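Local coordinates for protein amino acid amide racemase (Ochrobactrum anthropi, PDB 6GIO) that belongs to the class-III aminotransferase family of pyridoxal-5'-phosphate proteins and carries this cofactor in its pocket, at residues 220-223 / 224-227; 366-369 / 370-373; 3-6 / 7-11; 409-412 / 413-417. All coordinates share one frame; numbering follows the deposited sequence.

Contact 1. Residues 220-223 / 224-227; sequences FLEA and LQDR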
loop_
_atom_site.group_PDB
_atom_site.type_symbol
_atom_site.label_atom_id
_atom_site.label_comp_id
_atom_site.label_asym_id
_atom_site.label_seq_id
_atom_site.Cartn_x
_atom_site.Cartn_y
_atom_site.Cartn_z
ATOM N N PHE C 220 2.241 17.394 28.106
ATOM C CA PHE C 220 3.094 16.246 28.048
ATOM C C PHE C 220 3.851 16.070 26.714
ATOM O O PHE C 220 5.074 15.918 26.725
ATOM C CB PHE C 220 2.326 14.951 28.370
ATOM C CG PHE C 220 3.129 13.700 28.061
ATOM C CD1 PHE C 220 4.218 13.338 28.857
ATOM C CD2 PHE C 220 2.796 12.892 26.991
ATOM C CE1 PHE C 220 4.972 12.203 28.565
ATOM C CE2 PHE C 220 3.525 11.759 26.692
ATOM C CZ PHE C 220 4.617 11.412 27.476
ATOM N N LEU C 221 3.123 16.062 25.590
ATOM C CA LEU C 221 3.709 15.827 24.294
ATOM C C LEU C 221 4.720 16.917 23.950
ATOM O O LEU C 221 5.756 16.609 23.357
ATOM C CB LEU C 221 2.631 15.738 23.220
ATOM C CG LEU C 221 1.737 14.477 23.287
ATOM C CD1 LEU C 221 0.781 14.457 22.122
ATOM C CD2 LEU C 221 2.557 13.186 23.296
ATOM N N GLU C 222 4.430 18.170 24.303
ATOM C CA GLU C 222 5.388 19.271 24.071
ATOM C C GLU C 222 6.659 19.093 24.873
ATOM O O GLU C 222 7.753 19.417 24.397
ATOM C CB GLU C 222 4.784 20.659 24.371
ATOM C CG GLU C 222 5.742 21.801 23.989
ATOM C CD GLU C 222 5.121 23.193 24.046
ATOM O OE1 GLU C 222 3.962 23.340 24.443
ATOM O OE2 GLU C 222 5.808 24.168 23.696
ATOM N N ALA C 223 6.526 18.608 26.104
ATOM C CA ALA C 223 7.703 18.365 26.936
ATOM C C ALA C 223 8.526 17.176 26.386
ATOM O O ALA C 223 9.754 17.175 26.442
ATOM C CB ALA C 223 7.301 18.133 28.387
ATOM N N LEU C 224 7.827 16.164 25.860
ATOM C CA LEU C 224 8.470 15.026 25.218
ATOM C C LEU C 224 9.246 15.445 23.983
ATOM O O LEU C 224 10.345 14.976 23.755
ATOM C CB LEU C 224 7.409 14.018 24.761
ATOM C CG LEU C 224 7.913 12.838 23.969
ATOM C CD1 LEU C 224 8.904 12.029 24.760
ATOM C CD2 LEU C 224 6.721 11.954 23.585
ATOM N N GLN C 225 8.622 16.280 23.165
ATOM C CA GLN C 225 9.244 16.820 21.964
ATOM C C GLN C 225 10.568 17.487 22.367
ATOM O O GLN C 225 11.628 17.149 21.839
ATOM C CB GLN C 225 8.308 17.818 21.295
ATOM C CG GLN C 225 8.923 18.659 20.188
ATOM C CD GLN C 225 8.031 19.800 19.794
ATOM O OE1 GLN C 225 7.300 19.708 18.815
ATOM N NE2 GLN C 225 8.061 20.885 20.585
ATOM N N ASP C 226 10.482 18.363 23.348
ATOM C CA ASP C 226 11.625 19.185 23.784
ATOM C C ASP C 226 12.775 18.337 24.362
ATOM O O ASP C 226 13.937 18.624 24.065
ATOM C CB ASP C 226 11.177 20.239 24.818
ATOM C CG ASP C 226 10.296 21.338 24.211
ATOM O OD1 ASP C 226 10.067 21.366 22.992
ATOM O OD2 ASP C 226 9.797 22.182 24.974
ATOM N N ARG C 227 12.447 17.313 25.174
ATOM C CA ARG C 227 13.426 16.331 25.699
ATOM C C ARG C 227 14.215 15.605 24.597
ATOM O O ARG C 227 15.400 15.337 24.752
ATOM C CB ARG C 227 12.743 15.226 26.536
ATOM C CG ARG C 227 12.155 15.607 27.888
ATOM C CD ARG C 227 13.195 15.960 28.933
ATOM N NE ARG C 227 12.808 15.533 30.287
ATOM C CZ ARG C 227 11.939 16.168 31.064
ATOM N NH1 ARG C 227 11.703 15.699 32.272
ATOM N NH2 ARG C 227 11.292 17.251 30.640
HETATM O O HOH W 1 10.942 18.735 28.286
#
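Ala223 O takes two donors: Arg227 N at 3.0 Å, the ordinary backbone bond one turn along helix 220-229, and water 1, which donates to Ala223 O at 2.7 Å. The same water accepts from Arg227 NH2 at 2.8 Å and lies at the edge of the guanidinium, in its plane. Arg227 reaches it by folding: CG stays beside its own backbone N (chi1 -70°), and further bends at chi2 and chi3 bring the guanidinium back toward the preceding turn. Its NE goes to Asp187 of helix 179-191 in a salt bridge.

Gln225 and Asp226 form a second polar group. Gln225 NE2 donates to Asp226 OD1 at 3.2 Å, almost straight at 169°, reaching the syn side but 29° out of the carboxylate plane. Gln225 OE1 accepts from Glu259 N, so both ends of the amide are engaged and its rotation is fixed. Glu222 runs alongside Asp226, pointing the same way, with Glu222 OE2 and Asp226 OD2 4.6 Å apart.

On the inner side Leu224 CD2 packs 4.4 Å from Leu221 CD2 and 4.5 Å from Phe220 CZ. Phe220 goes on to meet Phe135, Leu221 meets Ile204, and Leu224 touches both, seating the helix on the sheet as the connection of the beta-alpha-beta unit 199-204, 220-229, 234-238. The chemistry is two-sided: hydrocarbon toward the strands, charge toward the outside. There the two neighbouring acids probably repel somewhat, an effect that the amide hydrogen of Gln225 would ease at Asp226.

Contact 2. Residues 366-369 / 370-373; sequences PAPV and TTTA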
loop_
_atom_site.group_PDB
_atom_site.type_symbol
_atom_site.label_atom_id
_atom_site.label_comp_id
_atom_site.label_asym_id
_atom_site.label_seq_id
_atom_site.Cartn_x
_atom_site.Cartn_y
_atom_site.Cartn_z
ATOM N N PRO C 366 -12.311 -2.521 32.929
ATOM C CA PRO C 366 -12.911 -2.501 31.593
ATOM C C PRO C 366 -14.111 -3.424 31.490
ATOM O O PRO C 366 -14.072 -4.492 32.033
ATOM C CB PRO C 366 -11.807 -3.057 30.676
ATOM C CG PRO C 366 -10.557 -3.128 31.511
ATOM C CD PRO C 366 -10.857 -2.770 32.926
ATOM N N ALA C 367 -15.142 -3.058 30.740
ATOM C CA ALA C 367 -16.246 -4.005 30.517
ATOM C C ALA C 367 -15.719 -5.172 29.748
ATOM O O ALA C 367 -14.737 -5.028 29.003
ATOM C CB ALA C 367 -17.401 -3.368 29.775
ATOM N N PRO C 368 -16.353 -6.345 29.925
ATOM C CA PRO C 368 -15.863 -7.485 29.193
ATOM C C PRO C 368 -16.149 -7.285 27.705
ATOM O O PRO C 368 -17.134 -6.615 27.349
ATOM C CB PRO C 368 -16.623 -8.682 29.799
ATOM C CG PRO C 368 -17.705 -8.130 30.645
ATOM C CD PRO C 368 -17.472 -6.660 30.835
ATOM N N VAL C 369 -15.267 -7.821 26.864
ATOM C CA VAL C 369 -15.326 -7.632 25.411
ATOM C C VAL C 369 -16.621 -8.182 24.810
ATOM O O VAL C 369 -17.112 -7.654 23.812
ATOM C CB VAL C 369 -14.087 -8.264 24.700
ATOM C CG1 VAL C 369 -14.025 -9.767 24.918
ATOM C CG2 VAL C 369 -14.089 -7.976 23.198
ATOM N N THR C 370 -17.181 -9.227 25.409
ATOM C CA THR C 370 -18.464 -9.742 24.944
ATOM C C THR C 370 -19.618 -8.708 25.059
ATOM O O THR C 370 -20.476 -8.588 24.149
ATOM C CB THR C 370 -18.826 -11.097 25.610
ATOM O OG1 THR C 370 -20.162 -11.452 25.239
ATOM C CG2 THR C 370 -18.776 -11.024 27.085
ATOM N N THR C 371 -19.634 -7.939 26.146
ATOM C CA THR C 371 -20.579 -6.850 26.310
ATOM C C THR C 371 -20.364 -5.776 25.242
ATOM O O THR C 371 -21.305 -5.362 24.586
ATOM C CB THR C 371 -20.441 -6.229 27.710
ATOM O OG1 THR C 371 -20.695 -7.248 28.663
ATOM C CG2 THR C 371 -21.407 -5.067 27.944
ATOM N N THR C 372 -19.120 -5.353 25.056
ATOM C CA THR C 372 -18.795 -4.349 24.047
ATOM C C THR C 372 -19.196 -4.811 22.630
ATOM O O THR C 372 -19.824 -4.070 21.885
ATOM C CB THR C 372 -17.296 -4.028 24.142
ATOM O OG1 THR C 372 -17.006 -3.670 25.509
ATOM C CG2 THR C 372 -16.878 -2.905 23.187
ATOM N N ALA C 373 -18.890 -6.044 22.283
ATOM C CA ALA C 373 -19.316 -6.607 20.977
ATOM C C ALA C 373 -20.841 -6.638 20.796
ATOM O O ALA C 373 -21.333 -6.394 19.708
ATOM C CB ALA C 373 -18.727 -8.008 20.748
#
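Two threonine torsions aim hydroxyls back at Pro368. Thr372 holds OG1 beside its own backbone N (chi1 -53°), which swings the hydroxyl toward Pro368 O, and Thr371 adopts nearly the same rotation (chi1 -60°), which sets its OG1 beside the proline ring, 3.7 Å from Pro368 CG.

Pro368 is the N-cap of helix 369-382, and its carbonyl oxygen is where the first turn gathers. Thr372 N gives the sound bond to Pro368 O, 3.3 Å long and nearly straight at 165°, with the donor in the carbonyl plane. Two weak bonds come in beside it: Thr371 N reaches Pro368 O at 3.1 Å but badly bent, and Thr372 OG1 donates to Pro368 O across 3.5 Å. The next carbonyl is held more simply, Ala373 N meeting Val369 O at 2.8 Å.

Around this carbonyl the contacts are light. Thr370 CG2 lies 4.2 Å from Pro368 CB, while Ala367 CB comes within 4.3 Å of Thr372 OG1. Ala367 and Thr372 both pack on Leu357 of strand 352-357, Ala367 also sharing backbone hydrogen bonds with that residue, and Val369 and Thr372 touch Tyr388 of strand 384-389, so the helix start is laid against the sheet containing both strands.

A proline side chain has no acceptor with which to cap the opening amides. The proline therefore contributes through its carbonyl oxygen, which takes the regular helical bond from Thr372 N, while Thr371 N gets only a weak one there; the hydroxyl of Thr372 adds a further weak bond to the one well-aligned amide bond at that oxygen.

Contact 3. Residues 3-6 / 7-11; sequences TPLS and LRERD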
loop_
_atom_site.group_PDB
_atom_site.type_symbol
_atom_site.label_atom_id
_atom_site.label_comp_id
_atom_site.label_asym_id
_atom_site.label_seq_id
_atom_site.Cartn_x
_atom_site.Cartn_y
_atom_site.Cartn_z
ATOM N N THR C 3 -31.186 -12.647 -2.833
ATOM C CA THR C 3 -29.839 -13.257 -2.571
ATOM C C THR C 3 -29.901 -14.288 -1.433
ATOM O O THR C 3 -29.574 -13.964 -0.277
ATOM C CB THR C 3 -28.755 -12.199 -2.236
ATOM O OG1 THR C 3 -29.079 -11.542 -1.007
ATOM C CG2 THR C 3 -28.619 -11.158 -3.352
ATOM N N PRO C 4 -30.317 -15.536 -1.757
ATOM C CA PRO C 4 -30.099 -16.675 -0.836
ATOM C C PRO C 4 -28.617 -16.879 -0.470
ATOM O O PRO C 4 -28.318 -17.242 0.677
ATOM C CB PRO C 4 -30.632 -17.894 -1.617
ATOM C CG PRO C 4 -30.724 -17.439 -3.035
ATOM C CD PRO C 4 -30.989 -15.961 -2.999
ATOM N N LEU C 5 -27.704 -16.654 -1.426
ATOM C CA LEU C 5 -26.262 -16.642 -1.116
ATOM C C LEU C 5 -25.912 -15.203 -0.791
ATOM O O LEU C 5 -25.774 -14.356 -1.678
ATOM C CB LEU C 5 -25.408 -17.145 -2.274
ATOM C CG LEU C 5 -24.213 -18.032 -1.881
ATOM C CD1 LEU C 5 -23.167 -17.977 -2.983
ATOM C CD2 LEU C 5 -23.589 -17.710 -0.536
ATOM N N SER C 6 -25.830 -14.914 0.491
ATOM C CA SER C 6 -25.618 -13.557 0.920
ATOM C C SER C 6 -24.176 -13.123 0.585
ATOM O O SER C 6 -23.290 -13.960 0.435
ATOM C CB SER C 6 -25.875 -13.470 2.416
ATOM O OG SER C 6 -24.876 -14.172 3.138
ATOM N N LEU C 7 -23.967 -11.822 0.459
ATOM C CA LEU C 7 -22.617 -11.252 0.342
ATOM C C LEU C 7 -21.760 -11.676 1.532
ATOM O O LEU C 7 -20.594 -12.050 1.362
ATOM C CB LEU C 7 -22.692 -9.723 0.285
ATOM C CG LEU C 7 -21.392 -8.925 0.106
ATOM C CD1 LEU C 7 -20.589 -9.429 -1.075
ATOM C CD2 LEU C 7 -21.707 -7.462 -0.047
ATOM N N ARG C 8 -22.334 -11.634 2.741
ATOM C CA ARG C 8 -21.621 -12.119 3.931
ATOM C C ARG C 8 -21.091 -13.557 3.776
ATOM O O ARG C 8 -19.942 -13.858 4.120
ATOM C CB ARG C 8 -22.527 -12.036 5.150
ATOM C CG ARG C 8 -21.843 -12.500 6.419
ATOM C CD ARG C 8 -22.759 -12.288 7.598
ATOM N NE ARG C 8 -22.092 -12.625 8.844
ATOM C CZ ARG C 8 -22.709 -13.021 9.950
ATOM N NH1 ARG C 8 -24.031 -13.169 9.983
ATOM N NH2 ARG C 8 -21.994 -13.299 11.031
ATOM N N GLU C 9 -21.930 -14.431 3.221
ATOM C CA GLU C 9 -21.582 -15.817 3.032
ATOM C C GLU C 9 -20.564 -15.974 1.911
ATOM O O GLU C 9 -19.635 -16.738 2.009
ATOM C CB GLU C 9 -22.858 -16.659 2.743
ATOM C CG GLU C 9 -23.725 -16.885 3.989
ATOM C CD GLU C 9 -25.088 -17.545 3.706
ATOM O OE1 GLU C 9 -25.800 -17.177 2.718
ATOM O OE2 GLU C 9 -25.450 -18.440 4.496
ATOM N N ARG C 10 -20.760 -15.251 0.826
ATOM C CA ARG C 10 -19.786 -15.264 -0.243
ATOM C C ARG C 10 -18.403 -14.791 0.276
ATOM O O ARG C 10 -17.365 -15.351 -0.119
ATOM C CB ARG C 10 -20.268 -14.406 -1.388
ATOM C CG ARG C 10 -21.342 -15.100 -2.223
ATOM C CD ARG C 10 -22.074 -14.102 -3.106
ATOM N NE ARG C 10 -21.166 -13.437 -4.018
ATOM C CZ ARG C 10 -21.295 -12.175 -4.444
ATOM N NH1 ARG C 10 -22.311 -11.423 -4.033
ATOM N NH2 ARG C 10 -20.396 -11.652 -5.289
ATOM N N ASP C 11 -18.411 -13.802 1.163
ATOM C CA ASP C 11 -17.181 -13.250 1.749
ATOM C C ASP C 11 -16.479 -14.335 2.542
ATOM O O ASP C 11 -15.250 -14.475 2.454
ATOM C CB ASP C 11 -17.496 -12.024 2.617
ATOM C CG ASP C 11 -16.256 -11.459 3.334
ATOM O OD1 ASP C 11 -15.891 -12.034 4.382
ATOM O OD2 ASP C 11 -15.665 -10.447 2.867
HETATM O O HOH W 2 -24.732 -11.901 -2.664
#
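The backbone is extended at Ser6 (psi 156°) and turns helical from Leu7 onward, with Arg10 N closing the first turn on Ser6 O at 2.9 Å. This is a capping box at the start of helix 7-14, with Ser6 as the N-cap and Glu9 as its reciprocal partner.

Ser6 OG lies between its own backbone N and carbonyl carbon (chi1 68°), the crowded position, and from there it accepts Glu9 N at 3.0 Å. In return Glu9 keeps CG beside its own backbone N and its chain runs extended from there to the cap, where Glu9 OE1 takes Ser6 N through the anti lone pair, 3.2 Å away and practically straight at 172°. A weak bond from Ser6 OG to the same Glu9 OE1, also 3.2 Å, closes the ring of interactions. A carboxylate placed at this helix end would also be favoured by the helix dipole.

Leu5 spreads its two methyls over the hydrocarbon parts of the following turn. Leu5 CD2 rests 3.5 Å from Glu9 CB, and Leu5 CD1 lies equally close, 3.5 Å, to Arg10 CG, giving the cap an apolar flank.

Beyond the cap, the Arg10 guanidinium makes salt bridges with Glu92 and Glu85 of the second subunit, so the capped first turn takes part in the dimer contact. Leu7 packs on that same Glu85 of the second subunit. Water 2 ties the arginine back to the N-terminal loop, donating to Leu5 O at 2.8 Å and accepting from Arg10 NH1 at 2.8 Å, at the guanidinium edge and in its plane.

Contact 4. Residues 409-412 / 413-417; sequences IDEA and ADIVD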
loop_
_atom_site.group_PDB
_atom_site.type_symbol
_atom_site.label_atom_id
_atom_site.label_comp_id
_atom_site.label_asym_id
_atom_site.label_seq_id
_atom_site.Cartn_x
_atom_site.Cartn_y
_atom_site.Cartn_z
ATOM N N ILE C 409 -26.563 13.330 14.439
ATOM C CA ILE C 409 -26.060 13.251 15.817
ATOM C C ILE C 409 -27.143 12.766 16.784
ATOM O O ILE C 409 -26.857 11.899 17.607
ATOM C CB ILE C 409 -25.421 14.570 16.294
ATOM C CG1 ILE C 409 -24.127 14.809 15.531
ATOM C CG2 ILE C 409 -25.104 14.505 17.787
ATOM C CD1 ILE C 409 -23.538 16.198 15.690
ATOM N N ASP C 410 -28.380 13.290 16.684
ATOM C CA ASP C 410 -29.496 12.795 17.544
ATOM C C ASP C 410 -29.821 11.344 17.268
ATOM O O ASP C 410 -30.152 10.611 18.181
ATOM C CB ASP C 410 -30.841 13.563 17.353
ATOM C CG ASP C 410 -30.778 15.012 17.779
ATOM O OD1 ASP C 410 -29.986 15.341 18.686
ATOM O OD2 ASP C 410 -31.547 15.833 17.201
ATOM N N GLU C 411 -29.814 10.947 15.998
ATOM C CA GLU C 411 -30.113 9.558 15.633
ATOM C C GLU C 411 -29.043 8.610 16.192
ATOM O O GLU C 411 -29.338 7.475 16.644
ATOM C CB GLU C 411 -30.176 9.413 14.115
ATOM C CG GLU C 411 -30.489 8.009 13.667
ATOM C CD GLU C 411 -30.397 7.812 12.172
ATOM O OE1 GLU C 411 -29.945 8.737 11.451
ATOM O OE2 GLU C 411 -30.781 6.706 11.711
ATOM N N ALA C 412 -27.801 9.080 16.147
ATOM C CA ALA C 412 -26.675 8.327 16.692
ATOM C C ALA C 412 -26.768 8.100 18.202
ATOM O O ALA C 412 -26.627 6.976 18.710
ATOM C CB ALA C 412 -25.370 9.045 16.337
ATOM N N ALA C 413 -26.936 9.193 18.927
ATOM C CA ALA C 413 -27.037 9.165 20.378
ATOM C C ALA C 413 -28.190 8.270 20.821
ATOM O O ALA C 413 -28.092 7.508 21.795
ATOM C CB ALA C 413 -27.241 10.563 20.875
ATOM N N ASP C 414 -29.288 8.338 20.098
ATOM C CA ASP C 414 -30.446 7.515 20.440
ATOM C C ASP C 414 -30.180 6.048 20.225
ATOM O O ASP C 414 -30.589 5.190 21.042
ATOM C CB ASP C 414 -31.672 7.993 19.653
ATOM C CG ASP C 414 -32.319 9.252 20.266
ATOM O OD1 ASP C 414 -32.010 9.639 21.421
ATOM O OD2 ASP C 414 -33.137 9.873 19.576
ATOM N N ILE C 415 -29.480 5.735 19.137
ATOM C CA ILE C 415 -29.177 4.341 18.820
ATOM C C ILE C 415 -28.190 3.763 19.838
ATOM O O ILE C 415 -28.366 2.644 20.354
ATOM C CB ILE C 415 -28.632 4.183 17.382
ATOM C CG1 ILE C 415 -29.792 4.349 16.371
ATOM C CG2 ILE C 415 -27.938 2.815 17.211
ATOM C CD1 ILE C 415 -29.344 4.526 14.943
ATOM N N VAL C 416 -27.159 4.533 20.150
ATOM C CA VAL C 416 -26.177 4.088 21.176
ATOM C C VAL C 416 -26.848 3.840 22.549
ATOM O O VAL C 416 -26.554 2.859 23.233
ATOM C CB VAL C 416 -25.051 5.137 21.348
ATOM C CG1 VAL C 416 -24.162 4.792 22.535
ATOM C CG2 VAL C 416 -24.240 5.207 20.069
ATOM N N ASP C 417 -27.699 4.791 22.944
ATOM C CA ASP C 417 -28.485 4.726 24.165
ATOM C C ASP C 417 -29.307 3.438 24.184
ATOM O O ASP C 417 -29.262 2.663 25.131
ATOM C CB ASP C 417 -29.369 5.992 24.234
ATOM C CG ASP C 417 -30.326 6.011 25.413
ATOM O OD1 ASP C 417 -30.396 5.064 26.216
ATOM O OD2 ASP C 417 -31.066 6.992 25.490
#
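Residues 409-412 and 413-417 are consecutive turns of helix 406-424, laced by regular backbone bonds in which the amides of Ala413, Asp414, Ile415 and Val416 go to the carbonyls of Ile409, Asp410, Glu411 and Ala412. Val416 N to Ala412 O, at 2.9 Å, is the shortest of the four.

Glu411 and Ile415 make the main side-chain meeting. They run side by side in the same direction, the methyl Ile415 CD1 lying 3.9 Å from Glu411 CG. Ile415 keeps CG1 beside its own backbone N (chi1 -74°), which leans the branch back over the preceding turn and brings Ile415 CG1 to 3.2 Å from Glu411 O. The aliphatic part of Glu411 thus serves as an apolar neighbour, while its carboxylate goes on to a salt bridge with Arg35.

A separate flank carries the acids. Asp410 pairs with Arg332, which Asp414 reaches only in a long, weak ion pair, and Asp417 salt-bridges Lys339.

Arg332 and Lys339 both belong to helix 318-339, which lies against this flank, with Ile409 packing on its Val325 and Phe329 and Ala413 on Arg332; Glu411 instead reaches Arg35 at the start of strand 35-38.

Along the chain the order is contact 3, contact 1, contact 2, contact 4, each closing before the next opens. Contact 1 stands apart, on the crossover helix between strands 199-204 and 234-238 of one seven-stranded mixed sheet, its centre about 34 to 51 Å from the others. Contacts 2 and 4 are centred about 20 Å apart, with nearest atoms about 10 Å apart. Contact 2 opens the helix linking strands 352-357 and 384-389 of the other mixed sheet, and the helix of contact 4 reaches strand 35-38 of that sheet. Contact 3, at the N-terminus, lies across the chain's centre from contact 1. None touches another, and contact 3 alone of the four reaches the second subunit.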